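Long-range contacts in 4-alpha-glucanotransferase (PDB 6M6T), which is an amylomaltase, or disproportionating enzyme, of the 4-alpha-glucanotransferase family, built on a TIM-barrel fold and carrying glycan ligands in its pockets: residues L20-G26 / H70-L76; F35-Q41 / K484-K488; K156-W161 / A223-W229. One frame throughout, in Å; residues are numbered along the deposited sequence.

Interaction 1: L20-G26 / H70-L76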
loop_
_atom_site.group_PDB
_atom_site.type_symbol
_atom_site.label_atom_id
_atom_site.label_comp_id
_atom_site.label_asym_id
_atom_site.label_seq_id
_atom_site.Cartn_x
_atom_site.Cartn_y
_atom_site.Cartn_z
ATOM N N LEU A 20 -12.944 12.505 -10.879
ATOM C CA LEU A 20 -12.271 13.236 -9.786
ATOM C C LEU A 20 -10.757 13.238 -9.944
ATOM O O LEU A 20 -10.130 13.780 -9.054
ATOM C CB LEU A 20 -12.656 12.612 -8.449
ATOM C CG LEU A 20 -14.140 12.613 -8.127
ATOM C CD1 LEU A 20 -14.379 12.259 -6.675
ATOM C CD2 LEU A 20 -14.744 13.958 -8.437
ATOM N N GLY A 21 -10.198 12.623 -10.985
ATOM C CA GLY A 21 -8.739 12.687 -11.189
ATOM C C GLY A 21 -8.002 11.584 -10.478
ATOM O O GLY A 21 -6.804 11.522 -10.565
ATOM N N ILE A 22 -8.737 10.715 -9.828
ATOM C CA ILE A 22 -8.112 9.652 -9.059
ATOM C C ILE A 22 -9.209 8.708 -8.591
ATOM O O ILE A 22 -10.311 9.152 -8.249
ATOM C CB ILE A 22 -7.319 10.222 -7.870
ATOM C CG1 ILE A 22 -6.489 9.113 -7.209
ATOM C CG2 ILE A 22 -8.256 10.905 -6.881
ATOM C CD1 ILE A 22 -5.082 9.513 -6.927
ATOM N N GLY A 23 -8.929 7.408 -8.586
ATOM C CA GLY A 23 -9.907 6.449 -8.109
ATOM C C GLY A 23 -10.359 6.746 -6.693
ATOM O O GLY A 23 -9.666 7.365 -5.896
ATOM N N THR A 24 -11.558 6.286 -6.381
ATOM C CA THR A 24 -12.265 6.660 -5.169
ATOM C C THR A 24 -12.980 5.435 -4.613
ATOM O O THR A 24 -13.263 4.480 -5.339
ATOM C CB THR A 24 -13.331 7.743 -5.455
ATOM O OG1 THR A 24 -14.540 7.118 -5.952
ATOM C CG2 THR A 24 -12.860 8.772 -6.494
ATOM N N PHE A 25 -13.416 5.524 -3.357
ATOM C CA PHE A 25 -14.306 4.483 -2.852
ATOM C C PHE A 25 -15.721 4.660 -3.395
ATOM O O PHE A 25 -16.711 4.489 -2.668
ATOM C CB PHE A 25 -14.327 4.515 -1.324
ATOM C CG PHE A 25 -12.993 4.263 -0.671
ATOM C CD1 PHE A 25 -12.075 3.382 -1.224
ATOM C CD2 PHE A 25 -12.665 4.900 0.521
ATOM C CE1 PHE A 25 -10.863 3.153 -0.608
ATOM C CE2 PHE A 25 -11.450 4.672 1.141
ATOM C CZ PHE A 25 -10.553 3.796 0.582
ATOM N N GLY A 26 -15.833 4.923 -4.699
ATOM C CA GLY A 26 -17.084 5.340 -5.288
ATOM C C GLY A 26 -17.662 4.277 -6.184
ATOM O O GLY A 26 -17.388 3.089 -6.006
ATOM N N HIS A 70 -7.449 11.540 -0.394
ATOM C CA HIS A 70 -7.721 11.691 -1.818
ATOM C C HIS A 70 -8.721 10.664 -2.328
ATOM O O HIS A 70 -9.315 10.861 -3.389
ATOM C CB HIS A 70 -6.425 11.585 -2.617
ATOM C CG HIS A 70 -5.497 12.735 -2.405
ATOM N ND1 HIS A 70 -4.249 12.800 -2.986
ATOM C CD2 HIS A 70 -5.639 13.871 -1.682
ATOM C CE1 HIS A 70 -3.659 13.927 -2.626
ATOM N NE2 HIS A 70 -4.480 14.593 -1.831
ATOM N N LEU A 71 -8.919 9.574 -1.604
ATOM C CA LEU A 71 -9.760 8.492 -2.074
ATOM C C LEU A 71 -11.212 8.663 -1.668
ATOM O O LEU A 71 -12.044 7.839 -2.061
ATOM C CB LEU A 71 -9.228 7.145 -1.563
ATOM C CG LEU A 71 -7.744 6.901 -1.814
ATOM C CD1 LEU A 71 -7.379 5.442 -1.575
ATOM C CD2 LEU A 71 -7.387 7.322 -3.220
ATOM N N ILE A 72 -11.545 9.707 -0.909
ATOM C CA ILE A 72 -12.942 9.969 -0.578
ATOM C C ILE A 72 -13.708 10.360 -1.839
ATOM O O ILE A 72 -13.204 11.107 -2.698
ATOM C CB ILE A 72 -13.041 11.047 0.511
ATOM C CG1 ILE A 72 -12.964 10.372 1.879
ATOM C CG2 ILE A 72 -14.328 11.848 0.379
ATOM C CD1 ILE A 72 -12.915 11.344 2.999
ATOM N N ASP A 73 -14.918 9.825 -1.981
ATOM C CA ASP A 73 -15.691 10.023 -3.196
ATOM C C ASP A 73 -16.651 11.183 -3.012
ATOM O O ASP A 73 -17.444 11.198 -2.063
ATOM C CB ASP A 73 -16.471 8.766 -3.587
ATOM C CG ASP A 73 -17.197 8.929 -4.914
ATOM O OD1 ASP A 73 -16.536 9.267 -5.930
ATOM O OD2 ASP A 73 -18.428 8.722 -4.926
ATOM N N PHE A 74 -16.586 12.140 -3.936
ATOM C CA PHE A 74 -17.512 13.256 -3.879
ATOM C C PHE A 74 -18.949 12.820 -4.165
ATOM O O PHE A 74 -19.884 13.391 -3.594
ATOM C CB PHE A 74 -17.064 14.341 -4.854
ATOM C CG PHE A 74 -15.812 15.043 -4.433
ATOM C CD1 PHE A 74 -15.363 14.955 -3.121
ATOM C CD2 PHE A 74 -15.084 15.790 -5.339
ATOM C CE1 PHE A 74 -14.215 15.600 -2.723
ATOM C CE2 PHE A 74 -13.927 16.436 -4.946
ATOM C CZ PHE A 74 -13.494 16.343 -3.633
ATOM N N ASP A 75 -19.148 11.815 -5.026
ATOM C CA ASP A 75 -20.508 11.406 -5.380
ATOM C C ASP A 75 -21.212 10.760 -4.194
ATOM O O ASP A 75 -22.367 11.084 -3.890
ATOM C CB ASP A 75 -20.481 10.451 -6.577
ATOM C CG ASP A 75 -20.108 11.147 -7.885
ATOM O OD1 ASP A 75 -20.569 12.294 -8.111
ATOM O OD2 ASP A 75 -19.351 10.543 -8.684
ATOM N N LEU A 76 -20.538 9.824 -3.526
ATOM C CA LEU A 76 -21.101 9.233 -2.319
ATOM C C LEU A 76 -21.439 10.299 -1.289
ATOM O O LEU A 76 -22.411 10.156 -0.530
ATOM C CB LEU A 76 -20.116 8.220 -1.743
ATOM C CG LEU A 76 -20.265 6.783 -2.243
ATOM C CD1 LEU A 76 -19.244 5.892 -1.548
ATOM C CD2 LEU A 76 -21.680 6.278 -2.007
#
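His-70 meets Ile-22 through its backbone. The CG2 branch of Ile-22 rests 3.6 Å from His-70 O, and the imidazole leads off to helix 105-122. Leu-71 does more. Its carbonyl oxygen accepts the N-H of Phe-25, with 3.0 Å between Phe-25 N and Leu-71 O. The same oxygen also receives a CA-H...O contact from Thr-24. Leu-71 CB sits over one face of the Phe-25 ring, offset to its rim, in a CH-pi contact 4.3 Å from the centroid. CD1 reaches CZ of that ring, while CD2 turns to Gly-23 O. Gly-26, next after Phe-25, is the N-cap of helix 27-38.

The contact thus joins two connections of the TIM barrel. Residues 20-26 belong to the link from strand 6-10 to helix 27-38. Residues 70-76 belong to the long connection between strands 43-45 and 212-217.

Asp-73 is the N-cap of helix 74-78 and uses both carboxylate oxygens. OD2 accepts from Leu-76 N at 2.8 Å, the capping bond. OD1 accepts from Thr-24 OG1 at 2.9 Å, and that donor stands 55° out of the carboxylate plane. With CG anti to the backbone N (chi1 -176°), the carboxylate is set against Thr-24 and Gly-26, and its CG lies 3.6 Å from Gly-26 CA. These two bonds and the helix start would probably favour its charged form. Gln-198 accepts from the Asp-73 N-H. At Phe-74 the contact turns apolar: Leu-20 CD2 comes obliquely to the ring, 3.6 Å from Phe-74 CD2, and Leu-20 CD1 lies against Phe-74 N. Leu-76 lays CD1 beside the carbonyl oxygen of Phe-25.

Interaction 2: F35-Q41 / K484-K488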
loop_
_atom_site.group_PDB
_atom_site.type_symbol
_atom_site.label_atom_id
_atom_site.label_comp_id
_atom_site.label_asym_id
_atom_site.label_seq_id
_atom_site.Cartn_x
_atom_site.Cartn_y
_atom_site.Cartn_z
ATOM N N PHE A 35 -16.945 -6.841 -11.271
ATOM C CA PHE A 35 -16.120 -7.491 -12.280
ATOM C C PHE A 35 -15.324 -8.646 -11.687
ATOM O O PHE A 35 -15.049 -9.635 -12.379
ATOM C CB PHE A 35 -15.194 -6.463 -12.931
ATOM C CG PHE A 35 -13.834 -6.992 -13.248
ATOM C CD1 PHE A 35 -13.629 -7.772 -14.370
ATOM C CD2 PHE A 35 -12.751 -6.720 -12.420
ATOM C CE1 PHE A 35 -12.370 -8.280 -14.656
ATOM C CE2 PHE A 35 -11.478 -7.229 -12.708
ATOM C CZ PHE A 35 -11.290 -8.006 -13.814
ATOM N N LEU A 36 -14.936 -8.542 -10.418
ATOM C CA LEU A 36 -14.196 -9.644 -9.812
ATOM C C LEU A 36 -15.098 -10.859 -9.630
ATOM O O LEU A 36 -14.662 -11.998 -9.837
ATOM C CB LEU A 36 -13.574 -9.213 -8.480
ATOM C CG LEU A 36 -12.473 -8.160 -8.619
ATOM C CD1 LEU A 36 -11.727 -7.853 -7.288
ATOM C CD2 LEU A 36 -11.518 -8.601 -9.693
ATOM N N VAL A 37 -16.363 -10.633 -9.270
ATOM C CA VAL A 37 -17.303 -11.756 -9.163
ATOM C C VAL A 37 -17.759 -12.270 -10.525
ATOM O O VAL A 37 -18.202 -13.424 -10.620
ATOM C CB VAL A 37 -18.567 -11.442 -8.336
ATOM C CG1 VAL A 37 -18.203 -10.723 -7.035
ATOM C CG2 VAL A 37 -19.604 -10.671 -9.160
ATOM N N GLU A 38 -17.692 -11.445 -11.573
ATOM C CA GLU A 38 -17.950 -11.961 -12.913
ATOM C C GLU A 38 -16.958 -13.051 -13.280
ATOM O O GLU A 38 -17.336 -14.098 -13.821
ATOM C CB GLU A 38 -17.859 -10.851 -13.947
ATOM C CG GLU A 38 -19.005 -9.926 -14.023
ATOM C CD GLU A 38 -18.797 -8.979 -15.173
ATOM O OE1 GLU A 38 -18.542 -7.768 -14.935
ATOM O OE2 GLU A 38 -18.848 -9.469 -16.325
ATOM N N THR A 39 -15.677 -12.796 -13.030
ATOM C CA THR A 39 -14.572 -13.647 -13.454
ATOM C C THR A 39 -14.190 -14.694 -12.408
ATOM O O THR A 39 -13.174 -15.375 -12.568
ATOM C CB THR A 39 -13.370 -12.768 -13.803
ATOM O OG1 THR A 39 -13.158 -11.817 -12.750
ATOM C CG2 THR A 39 -13.648 -11.984 -15.090
ATOM N N ASP A 40 -14.989 -14.827 -11.347
ATOM C CA ASP A 40 -14.804 -15.827 -10.297
ATOM C C ASP A 40 -13.454 -15.660 -9.596
ATOM O O ASP A 40 -12.797 -16.633 -9.213
ATOM C CB ASP A 40 -14.979 -17.229 -10.861
ATOM C CG ASP A 40 -16.150 -17.308 -11.831
ATOM O OD1 ASP A 40 -17.322 -17.194 -11.383
ATOM O OD2 ASP A 40 -15.895 -17.425 -13.056
ATOM N N GLN A 41 -13.071 -14.398 -9.383
ATOM C CA GLN A 41 -11.895 -14.079 -8.598
ATOM C C GLN A 41 -12.191 -14.245 -7.115
ATOM O O GLN A 41 -13.338 -14.296 -6.676
ATOM C CB GLN A 41 -11.426 -12.655 -8.875
ATOM C CG GLN A 41 -10.992 -12.410 -10.297
ATOM C CD GLN A 41 -9.972 -13.422 -10.789
ATOM O OE1 GLN A 41 -8.775 -13.310 -10.512
ATOM N NE2 GLN A 41 -10.444 -14.408 -11.541
ATOM N N LYS A 484 -12.033 -9.659 -19.931
ATOM C CA LYS A 484 -12.726 -10.333 -18.838
ATOM C C LYS A 484 -12.886 -11.815 -19.131
ATOM O O LYS A 484 -12.731 -12.653 -18.236
ATOM C CB LYS A 484 -14.091 -9.679 -18.589
ATOM C CG LYS A 484 -13.993 -8.268 -18.017
ATOM C CD LYS A 484 -15.143 -7.343 -18.448
ATOM C CE LYS A 484 -16.263 -7.338 -17.429
ATOM N NZ LYS A 484 -17.086 -8.549 -17.632
ATOM N N ALA A 485 -13.201 -12.157 -20.386
ATOM C CA ALA A 485 -13.372 -13.558 -20.757
ATOM C C ALA A 485 -12.057 -14.318 -20.647
ATOM O O ALA A 485 -12.031 -15.477 -20.217
ATOM C CB ALA A 485 -13.931 -13.651 -22.174
ATOM N N PHE A 486 -10.956 -13.659 -21.008
ATOM C CA PHE A 486 -9.638 -14.255 -20.855
ATOM C C PHE A 486 -9.348 -14.579 -19.396
ATOM O O PHE A 486 -8.856 -15.674 -19.068
ATOM C CB PHE A 486 -8.570 -13.311 -21.402
ATOM C CG PHE A 486 -7.188 -13.732 -21.039
ATOM C CD1 PHE A 486 -6.683 -14.939 -21.493
ATOM C CD2 PHE A 486 -6.411 -12.963 -20.201
ATOM C CE1 PHE A 486 -5.417 -15.351 -21.144
ATOM C CE2 PHE A 486 -5.144 -13.376 -19.852
ATOM C CZ PHE A 486 -4.647 -14.572 -20.316
ATOM N N LEU A 487 -9.607 -13.616 -18.505
ATOM C CA LEU A 487 -9.338 -13.862 -17.090
ATOM C C LEU A 487 -10.222 -14.989 -16.566
ATOM O O LEU A 487 -9.740 -15.901 -15.883
ATOM C CB LEU A 487 -9.518 -12.580 -16.260
ATOM C CG LEU A 487 -9.287 -12.668 -14.737
ATOM C CD1 LEU A 487 -7.939 -13.286 -14.411
ATOM C CD2 LEU A 487 -9.445 -11.332 -14.032
ATOM N N LYS A 488 -11.517 -14.962 -16.890
ATOM C CA LYS A 488 -12.378 -16.058 -16.449
ATOM C C LYS A 488 -11.867 -17.392 -16.968
ATOM O O LYS A 488 -11.899 -18.397 -16.249
ATOM C CB LYS A 488 -13.832 -15.854 -16.887
ATOM C CG LYS A 488 -14.755 -16.916 -16.289
ATOM C CD LYS A 488 -16.159 -16.818 -16.812
ATOM C CE LYS A 488 -17.178 -16.849 -15.675
ATOM N NZ LYS A 488 -18.427 -16.060 -15.992
#
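The Phe-35 ring meets Lys-484 CG and Leu-487 CD2 obliquely. Its CD1 is 3.7 Å from Lys-484 CG, and its CZ is 3.8 Å from Leu-487 CD2. One turn on, Glu-38 extends from helix 27-38 and forms a salt bridge through OE2 to Lys-484 NZ. The modelled separation is very short and its exact value is doubtful. Lys-484 CG lies by the Phe-35 ring, and the bends beyond it bring NZ round to the carboxylate. Glu-481 is a second anionic partner of this amine.

The backbone of Glu-38 is held as well. Lys-488 NZ donates to Glu-38 O at 3.1 Å, at a C=O...N angle of 160°. This carbonyl lies at the last residue of the helix.

Thr-39 leaves helical geometry. The CA atoms of the two segments come nearest here, Thr-39 CA 4.4 Å from Lys-488 CA. Its OG1 sits between the backbone N and the carbonyl carbon (chi1 48°) and donates back to Phe-35 O at 2.9 Å. That leaves CG2 facing the backbone of 484-488, near Lys-484 O. Asp-40 slants across Lys-488, its OD2 nearest the CE methylene. That OD2 is 4.1 Å from Lys-488 NZ, too far for a salt bridge, though the charges are opposite. Gln-41 places its amide against Leu-487 CG, with NE2 3.8 Å away. NE2 also donates to Thr-39 O and is bonded to Thr-491 OG1.

The contact packs the end of helix 27-38 on helix 481-493, outside the barrel sheet. Val-9 of strand 6-10 touches Gln-41 and Leu-487. Tyr-437 of helix 428-438 meets the same pair, and helix 448-451 contributes Met-448 to Phe-35 and Leu-451 to Leu-487.

Interaction 3: K156-W161 / A223-W229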
loop_
_atom_site.group_PDB
_atom_site.type_symbol
_atom_site.label_atom_id
_atom_site.label_comp_id
_atom_site.label_asym_id
_atom_site.label_seq_id
_atom_site.Cartn_x
_atom_site.Cartn_y
_atom_site.Cartn_z
ATOM N N LYS A 156 5.167 22.092 6.440
ATOM C CA LYS A 156 6.585 21.821 6.640
ATOM C C LYS A 156 6.757 20.566 7.485
ATOM O O LYS A 156 5.915 20.240 8.326
ATOM C CB LYS A 156 7.284 23.009 7.308
ATOM C CG LYS A 156 7.546 24.153 6.352
ATOM C CD LYS A 156 8.744 24.991 6.739
ATOM C CE LYS A 156 9.344 25.626 5.491
ATOM N NZ LYS A 156 8.420 26.636 4.881
ATOM N N ALA A 157 7.857 19.860 7.253
ATOM C CA ALA A 157 8.093 18.623 7.982
ATOM C C ALA A 157 8.143 18.872 9.485
ATOM O O ALA A 157 8.456 19.971 9.955
ATOM C CB ALA A 157 9.394 17.979 7.525
ATOM N N LEU A 158 7.834 17.815 10.239
ATOM C CA LEU A 158 7.857 17.871 11.700
ATOM C C LEU A 158 9.214 18.306 12.240
ATOM O O LEU A 158 9.288 18.992 13.262
ATOM C CB LEU A 158 7.489 16.506 12.266
ATOM C CG LEU A 158 7.906 16.249 13.705
ATOM C CD1 LEU A 158 6.853 16.823 14.656
ATOM C CD2 LEU A 158 8.157 14.746 13.952
ATOM N N GLN A 159 10.301 17.907 11.580
ATOM C CA GLN A 159 11.626 18.249 12.086
ATOM C C GLN A 159 11.958 19.725 11.909
ATOM O O GLN A 159 12.817 20.246 12.632
ATOM C CB GLN A 159 12.690 17.395 11.395
ATOM C CG GLN A 159 12.636 15.921 11.767
ATOM C CD GLN A 159 11.539 15.158 11.034
ATOM O OE1 GLN A 159 11.058 15.594 9.983
ATOM N NE2 GLN A 159 11.137 14.012 11.591
ATOM N N GLU A 160 11.305 20.409 10.969
ATOM C CA GLU A 160 11.618 21.798 10.666
ATOM C C GLU A 160 10.505 22.765 11.080
ATOM O O GLU A 160 10.476 23.903 10.597
ATOM C CB GLU A 160 11.950 21.955 9.176
ATOM C CG GLU A 160 10.840 21.497 8.214
ATOM C CD GLU A 160 11.161 21.726 6.718
ATOM O OE1 GLU A 160 10.304 21.357 5.863
ATOM O OE2 GLU A 160 12.253 22.271 6.399
ATOM N N TRP A 161 9.596 22.349 11.970
ATOM C CA TRP A 161 8.663 23.311 12.553
ATOM C C TRP A 161 9.464 24.385 13.284
ATOM O O TRP A 161 10.658 24.232 13.540
ATOM C CB TRP A 161 7.670 22.647 13.521
ATOM C CG TRP A 161 6.674 21.683 12.903
ATOM C CD1 TRP A 161 6.481 21.428 11.568
ATOM C CD2 TRP A 161 5.741 20.838 13.604
ATOM N NE1 TRP A 161 5.488 20.476 11.399
ATOM C CE2 TRP A 161 5.021 20.102 12.632
ATOM C CE3 TRP A 161 5.441 20.635 14.955
ATOM C CZ2 TRP A 161 4.030 19.182 12.973
ATOM C CZ3 TRP A 161 4.452 19.711 15.290
ATOM C CH2 TRP A 161 3.763 18.998 14.302
ATOM N N ALA A 223 9.566 9.796 8.592
ATOM C CA ALA A 223 10.022 10.572 9.743
ATOM C C ALA A 223 9.110 11.749 10.039
ATOM O O ALA A 223 9.203 12.324 11.125
ATOM C CB ALA A 223 11.455 11.072 9.542
ATOM N N ASP A 224 8.228 12.097 9.106
ATOM C CA ASP A 224 7.282 13.203 9.242
ATOM C C ASP A 224 5.920 12.603 9.573
ATOM O O ASP A 224 5.051 12.460 8.717
ATOM C CB ASP A 224 7.244 14.004 7.946
ATOM C CG ASP A 224 6.643 15.371 8.118
ATOM O OD1 ASP A 224 6.562 15.843 9.273
ATOM O OD2 ASP A 224 6.251 15.979 7.092
ATOM N N SER A 225 5.730 12.282 10.851
ATOM C CA SER A 225 4.704 11.333 11.268
ATOM C C SER A 225 4.179 11.662 12.658
ATOM O O SER A 225 4.929 12.138 13.512
ATOM C CB SER A 225 5.275 9.905 11.254
ATOM O OG SER A 225 4.677 9.091 12.249
ATOM N N VAL A 226 2.890 11.383 12.878
ATOM C CA VAL A 226 2.303 11.519 14.202
ATOM C C VAL A 226 2.905 10.520 15.177
ATOM O O VAL A 226 2.798 10.701 16.395
ATOM C CB VAL A 226 0.770 11.370 14.115
ATOM C CG1 VAL A 226 0.371 9.947 13.775
ATOM C CG2 VAL A 226 0.120 11.791 15.411
ATOM N N GLU A 227 3.563 9.474 14.676
ATOM C CA GLU A 227 4.157 8.480 15.569
ATOM C C GLU A 227 5.527 8.930 16.071
ATOM O O GLU A 227 5.847 8.767 17.256
ATOM C CB GLU A 227 4.252 7.122 14.857
ATOM C CG GLU A 227 2.989 6.262 14.976
ATOM C CD GLU A 227 1.953 6.568 13.896
ATOM O OE1 GLU A 227 2.340 7.067 12.811
ATOM O OE2 GLU A 227 0.751 6.299 14.131
ATOM N N VAL A 228 6.350 9.486 15.178
ATOM C CA VAL A 228 7.604 10.123 15.570
ATOM C C VAL A 228 7.348 11.270 16.529
ATOM O O VAL A 228 8.201 11.600 17.361
ATOM C CB VAL A 228 8.344 10.590 14.303
ATOM C CG1 VAL A 228 9.565 11.419 14.660
ATOM C CG2 VAL A 228 8.734 9.387 13.453
ATOM N N TRP A 229 6.167 11.887 16.433
ATOM C CA TRP A 229 5.777 12.978 17.314
ATOM C C TRP A 229 5.321 12.483 18.693
ATOM O O TRP A 229 5.912 12.844 19.718
ATOM C CB TRP A 229 4.679 13.789 16.637
ATOM C CG TRP A 229 4.466 15.112 17.244
ATOM C CD1 TRP A 229 5.427 15.991 17.646
ATOM C CD2 TRP A 229 3.208 15.726 17.534
ATOM N NE1 TRP A 229 4.846 17.107 18.174
ATOM C CE2 TRP A 229 3.483 16.975 18.116
ATOM C CE3 TRP A 229 1.875 15.336 17.369
ATOM C CZ2 TRP A 229 2.472 17.847 18.522
ATOM C CZ3 TRP A 229 0.876 16.196 17.785
ATOM C CH2 TRP A 229 1.181 17.439 18.351
#
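Leu-158 and Asp-224 bring their CA atoms to 5.3 Å, where the loop 156-161 meets the turn that leads into helix 226-230. Asp-224 holds the loop by its carboxylate. Its OD1 accepts the backbone N-H of Leu-158, with 2.5 Å from Leu-158 N to Asp-224 OD1, and the donor lies 47° out of the carboxylate plane. A chi1 of -162° turns the Asp-224 carboxylate across to the loop. OD2 lies near Ala-157 CA and forms a salt bridge with Lys-150, so the two oxygens serve different partners.

Gln-159 of the same loop adds a second bond. Its chain bends at chi2, and NE2 donates to Ala-223 O at 2.6 Å, from above the carbonyl plane.

The two methyls of Leu-158 part: CD2 packs on Val-228 CG1 at 3.7 Å, and CD1 lies obliquely against the Trp-229 ring. Trp-161 then brings the edge of its six-membered ring to the face of the Trp-229 five-membered ring. This is a T-shaped pair, with centroids 5.3 Å apart and planes at 70°. The indole N-H of Trp-229 goes to Ile-166 O. Ser-225 is the N-cap of the helix: its OG accepts from Glu-227 N at 2.7 Å.

The turn follows barrel strand 212-217, and the side chain of Ala-223 is about 9 Å from a bound AC1. Ile-149 of helix 140-152 touches both tryptophans. Helix 164-167 adds Ile-166 and Ile-167 to Trp-161, while Pro-264 of strand 259-264 meets Ala-223 and Val-228.

In the fold
Interaction 1 is the most buried of the three. Interactions 2 and 3 are partly buried, and interaction 2 has Glu-38 and Lys-488 exposed. Interactions 1 and 2 involve the two ends of one element: 20-26 runs into helix 27-38, and 35-41 closes it. Their centres are about 24 Å apart. The chemistry follows the place. In interaction 1 an N-cap aspartate and a buried carbonyl bind loops to each other; in interaction 2 charged chains frame an apolar patch; in interaction 3 short polar links border a tryptophan pair. Interaction 3 lies across the chain's centre from interaction 2, with centres about 44 Å apart.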